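Long-range contact in cortical-lytic enzyme (Bacillus cereus, PDB 4S3J), which is an N-acetylglucosaminidase that helps degrade cortex peptidoglycan during spore germination, acting on partially degraded material and recognising muramic acid delta-lactam residues: residues A[244-256]-A[267-281]. Numbering follows the deposited sequence.
Sequences GYTLSTTLVPKTS and HDYKAQGQIVDFVVI
Leu251 lays its CD1 methyl over the centre of one face of the Tyr269 ring, 4.0 Å from the centroid, a CH-pi contact, while at the ring's edge the phenol OH donates to Val252 O at 2.6 Å. The same hydroxyl receives a weak bond from Lys254 N. On Phe278 the methylene CB of Ser248 sits above one face, offset toward the rim. His267 is used edge-on: ND1 accepts from Val252 N at 3.0 Å, the donor lying in the ring plane, and NE2 bonds to Phe219 O, so both ring nitrogens are held and the ring's rotation is fixed. Lys254 NZ reaches His267 O at 2.7 Å and shares a water with Tyr269 N. Thr249 OG1, set between its backbone N and carbonyl carbon (chi1 56°), donates to Gln272 OE1 (2.7 Å), almost in line with the amide C=O; the Leu251 CD2 methyl lies against this amide. At the end away from His267, Asp277 OD2 takes Leu247 N on its anti side, at 2.9 Å, and also pairs with Lys238. Parallel strands 246-251 and 278-281 are bonded by Val280 N to Thr249 O and Leu251 N to Val280 O. These TIM-barrel neighbours are joined by a loop and helix 269-275, which touches helix 227-240. Strand 214-218 flanks the other edge of 246-251. On the sheet face shared with Ser248, Thr250's side chain comes within about 4 Å of that of Glu220, the probable proton donor.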
# COMPACT_ATOMS: atom_id res chain seq x y z
N GLY A 244 12.56 -19.59 12.93
CA GLY A 244 12.99 -18.28 12.48
C GLY A 244 12.43 -17.94 11.12
O GLY A 244 12.53 -16.79 10.69
N TYR A 245 11.85 -18.92 10.43
CA TYR A 245 11.23 -18.65 9.14
C TYR A 245 9.72 -18.58 9.30
O TYR A 245 9.15 -19.24 10.17
CB TYR A 245 11.58 -19.71 8.08
CG TYR A 245 13.02 -19.72 7.63
CD1 TYR A 245 14.04 -20.13 8.48
CD2 TYR A 245 13.38 -19.25 6.36
CE1 TYR A 245 15.36 -20.14 8.07
CE2 TYR A 245 14.70 -19.25 5.95
CZ TYR A 245 15.69 -19.69 6.81
OH TYR A 245 17.00 -19.69 6.41
N THR A 246 9.08 -17.83 8.41
CA THR A 246 7.63 -17.70 8.36
C THR A 246 7.10 -17.93 6.95
O THR A 246 7.86 -17.92 5.97
CB THR A 246 7.17 -16.31 8.82
OG1 THR A 246 7.81 -15.30 8.03
CG2 THR A 246 7.51 -16.11 10.28
N LEU A 247 5.78 -18.11 6.86
CA LEU A 247 5.10 -18.39 5.61
C LEU A 247 3.98 -17.38 5.37
O LEU A 247 3.23 -17.06 6.29
CB LEU A 247 4.52 -19.80 5.65
CG LEU A 247 3.59 -20.27 4.54
CD1 LEU A 247 4.34 -20.30 3.20
CD2 LEU A 247 3.02 -21.67 4.88
N SER A 248 3.87 -16.87 4.15
CA SER A 248 2.80 -15.95 3.82
C SER A 248 2.26 -16.21 2.42
O SER A 248 2.90 -16.89 1.62
CB SER A 248 3.28 -14.49 3.95
OG SER A 248 4.37 -14.22 3.08
N THR A 249 1.07 -15.68 2.16
CA THR A 249 0.42 -15.82 0.86
C THR A 249 -0.30 -14.55 0.41
O THR A 249 -0.70 -13.71 1.25
CB THR A 249 -0.63 -16.93 0.87
OG1 THR A 249 -1.57 -16.65 1.91
CG2 THR A 249 0.03 -18.31 1.07
N THR A 250 -0.51 -14.45 -0.90
CA THR A 250 -1.36 -13.44 -1.50
C THR A 250 -2.79 -13.96 -1.65
O THR A 250 -3.02 -15.07 -2.13
CB THR A 250 -0.82 -13.01 -2.88
OG1 THR A 250 0.42 -12.33 -2.71
CG2 THR A 250 -1.81 -12.10 -3.60
N LEU A 251 -3.75 -13.13 -1.27
CA LEU A 251 -5.18 -13.44 -1.43
C LEU A 251 -5.88 -12.37 -2.27
O LEU A 251 -5.71 -11.16 -2.06
CB LEU A 251 -5.87 -13.53 -0.07
CG LEU A 251 -5.52 -14.71 0.85
CD1 LEU A 251 -6.20 -14.48 2.22
CD2 LEU A 251 -5.92 -16.03 0.24
N VAL A 252 -6.73 -12.81 -3.19
CA VAL A 252 -7.64 -11.90 -3.87
C VAL A 252 -8.64 -11.38 -2.83
O VAL A 252 -8.96 -12.07 -1.85
CB VAL A 252 -8.39 -12.56 -5.05
CG1 VAL A 252 -7.43 -12.90 -6.18
CG2 VAL A 252 -9.16 -13.79 -4.57
N PRO A 253 -9.14 -10.15 -3.03
CA PRO A 253 -10.13 -9.55 -2.13
C PRO A 253 -11.49 -10.22 -2.28
O PRO A 253 -11.95 -10.44 -3.41
CB PRO A 253 -10.17 -8.09 -2.57
CG PRO A 253 -9.80 -8.13 -4.00
CD PRO A 253 -8.77 -9.22 -4.12
N LYS A 254 -12.10 -10.55 -1.15
CA LYS A 254 -13.44 -11.14 -1.09
C LYS A 254 -14.29 -10.45 -0.03
O LYS A 254 -13.75 -9.98 0.96
CB LYS A 254 -13.37 -12.63 -0.74
CG LYS A 254 -12.85 -13.50 -1.86
CD LYS A 254 -13.12 -14.99 -1.58
CE LYS A 254 -12.01 -15.89 -2.13
NZ LYS A 254 -12.28 -17.36 -1.90
N THR A 255 -15.60 -10.41 -0.23
CA THR A 255 -16.53 -9.93 0.81
C THR A 255 -17.50 -11.01 1.27
O THR A 255 -18.35 -10.76 2.12
CB THR A 255 -17.34 -8.73 0.32
OG1 THR A 255 -18.09 -9.11 -0.84
CG2 THR A 255 -16.42 -7.54 -0.02
N SER A 256 -17.37 -12.21 0.72
CA SER A 256 -18.14 -13.34 1.24
C SER A 256 -17.54 -14.67 0.80
O SER A 256 -16.65 -14.72 -0.05
CB SER A 256 -19.60 -13.27 0.79
OG SER A 256 -19.78 -14.02 -0.39
N HIS A 267 -8.56 -19.58 -3.47
CA HIS A 267 -8.04 -18.77 -2.36
C HIS A 267 -8.95 -18.93 -1.15
O HIS A 267 -9.90 -18.18 -0.94
CB HIS A 267 -7.90 -17.30 -2.76
CG HIS A 267 -6.68 -17.02 -3.57
ND1 HIS A 267 -6.22 -15.73 -3.82
CD2 HIS A 267 -5.80 -17.83 -4.19
CE1 HIS A 267 -5.14 -15.78 -4.54
NE2 HIS A 267 -4.85 -17.05 -4.80
N ASP A 268 -8.62 -19.93 -0.34
CA ASP A 268 -9.43 -20.36 0.78
C ASP A 268 -9.02 -19.57 2.02
O ASP A 268 -8.05 -19.91 2.70
CB ASP A 268 -9.24 -21.87 0.98
CG ASP A 268 -10.22 -22.50 1.97
OD1 ASP A 268 -10.71 -21.81 2.89
OD2 ASP A 268 -10.51 -23.72 1.79
N TYR A 269 -9.76 -18.50 2.31
CA TYR A 269 -9.42 -17.60 3.39
C TYR A 269 -9.28 -18.34 4.73
O TYR A 269 -8.26 -18.21 5.41
CB TYR A 269 -10.49 -16.50 3.53
CG TYR A 269 -10.27 -15.22 2.72
CD1 TYR A 269 -9.98 -15.25 1.36
CD2 TYR A 269 -10.43 -13.98 3.33
CE1 TYR A 269 -9.80 -14.08 0.64
CE2 TYR A 269 -10.26 -12.81 2.62
CZ TYR A 269 -9.96 -12.85 1.28
OH TYR A 269 -9.80 -11.67 0.58
N LYS A 270 -10.27 -19.17 5.06
CA LYS A 270 -10.30 -19.85 6.35
C LYS A 270 -9.14 -20.83 6.48
O LYS A 270 -8.44 -20.85 7.48
CB LYS A 270 -11.61 -20.62 6.51
CG LYS A 270 -11.88 -21.17 7.91
CD LYS A 270 -13.21 -21.93 7.93
CE LYS A 270 -14.41 -21.01 7.85
NZ LYS A 270 -15.67 -21.79 7.80
N ALA A 271 -8.93 -21.65 5.45
CA ALA A 271 -7.86 -22.64 5.50
C ALA A 271 -6.48 -22.00 5.55
O ALA A 271 -5.63 -22.41 6.33
CB ALA A 271 -7.96 -23.59 4.30
N GLN A 272 -6.24 -21.01 4.69
CA GLN A 272 -4.92 -20.38 4.67
C GLN A 272 -4.66 -19.66 5.98
O GLN A 272 -3.56 -19.74 6.52
CB GLN A 272 -4.79 -19.42 3.47
CG GLN A 272 -4.80 -20.14 2.11
CD GLN A 272 -4.22 -19.30 0.97
OE1 GLN A 272 -3.49 -18.34 1.20
NE2 GLN A 272 -4.58 -19.65 -0.26
N GLY A 273 -5.68 -19.02 6.53
CA GLY A 273 -5.54 -18.28 7.78
C GLY A 273 -5.11 -19.15 8.95
O GLY A 273 -4.50 -18.69 9.91
N GLN A 274 -5.45 -20.43 8.86
CA GLN A 274 -5.10 -21.39 9.88
C GLN A 274 -3.64 -21.87 9.73
O GLN A 274 -3.05 -22.37 10.69
CB GLN A 274 -6.08 -22.57 9.82
CG GLN A 274 -6.08 -23.44 11.05
CD GLN A 274 -7.25 -24.41 11.08
OE1 GLN A 274 -8.29 -24.16 10.46
NE2 GLN A 274 -7.09 -25.51 11.79
N ILE A 275 -3.10 -21.78 8.52
CA ILE A 275 -1.78 -22.29 8.22
C ILE A 275 -0.68 -21.23 8.26
O ILE A 275 0.38 -21.44 8.83
CB ILE A 275 -1.75 -22.95 6.83
CG1 ILE A 275 -2.79 -24.07 6.74
CG2 ILE A 275 -0.36 -23.49 6.50
CD1 ILE A 275 -3.11 -24.52 5.34
N VAL A 276 -0.90 -20.10 7.60
CA VAL A 276 0.17 -19.14 7.37
C VAL A 276 0.39 -18.14 8.52
O VAL A 276 -0.44 -18.00 9.42
CB VAL A 276 -0.08 -18.35 6.06
CG1 VAL A 276 -0.34 -19.28 4.88
CG2 VAL A 276 -1.23 -17.37 6.24
N ASP A 277 1.53 -17.46 8.50
CA ASP A 277 1.83 -16.42 9.48
C ASP A 277 1.13 -15.11 9.15
O ASP A 277 0.65 -14.43 10.06
CB ASP A 277 3.34 -16.22 9.58
CG ASP A 277 4.04 -17.41 10.20
OD1 ASP A 277 4.00 -17.51 11.45
OD2 ASP A 277 4.58 -18.26 9.47
N PHE A 278 1.06 -14.77 7.87
CA PHE A 278 0.25 -13.63 7.45
C PHE A 278 -0.15 -13.74 6.00
O PHE A 278 0.40 -14.55 5.24
CB PHE A 278 0.98 -12.31 7.72
CG PHE A 278 2.23 -12.08 6.89
CD1 PHE A 278 2.15 -11.51 5.63
CD2 PHE A 278 3.47 -12.38 7.41
CE1 PHE A 278 3.32 -11.26 4.88
CE2 PHE A 278 4.62 -12.12 6.69
CZ PHE A 278 4.55 -11.57 5.42
N VAL A 279 -1.18 -12.98 5.64
CA VAL A 279 -1.67 -12.87 4.27
C VAL A 279 -1.58 -11.42 3.82
O VAL A 279 -1.68 -10.49 4.63
CB VAL A 279 -3.13 -13.34 4.10
CG1 VAL A 279 -3.27 -14.83 4.46
CG2 VAL A 279 -4.09 -12.51 4.95
N VAL A 280 -1.37 -11.26 2.52
CA VAL A 280 -1.46 -9.97 1.84
C VAL A 280 -2.70 -9.99 0.96
O VAL A 280 -2.77 -10.75 -0.01
CB VAL A 280 -0.20 -9.67 1.00
CG1 VAL A 280 -0.39 -8.40 0.19
CG2 VAL A 280 1.02 -9.53 1.89
N ILE A 281 -3.70 -9.18 1.32
CA ILE A 281 -4.95 -9.13 0.57
C ILE A 281 -4.89 -7.98 -0.41
O ILE A 281 -4.59 -6.85 -0.03
CB ILE A 281 -6.19 -8.99 1.48
CG1 ILE A 281 -6.15 -10.04 2.60
CG2 ILE A 281 -7.47 -9.09 0.65
CD1 ILE A 281 -7.36 -10.05 3.51
O HOH W 1 -12.72 -17.70 1.27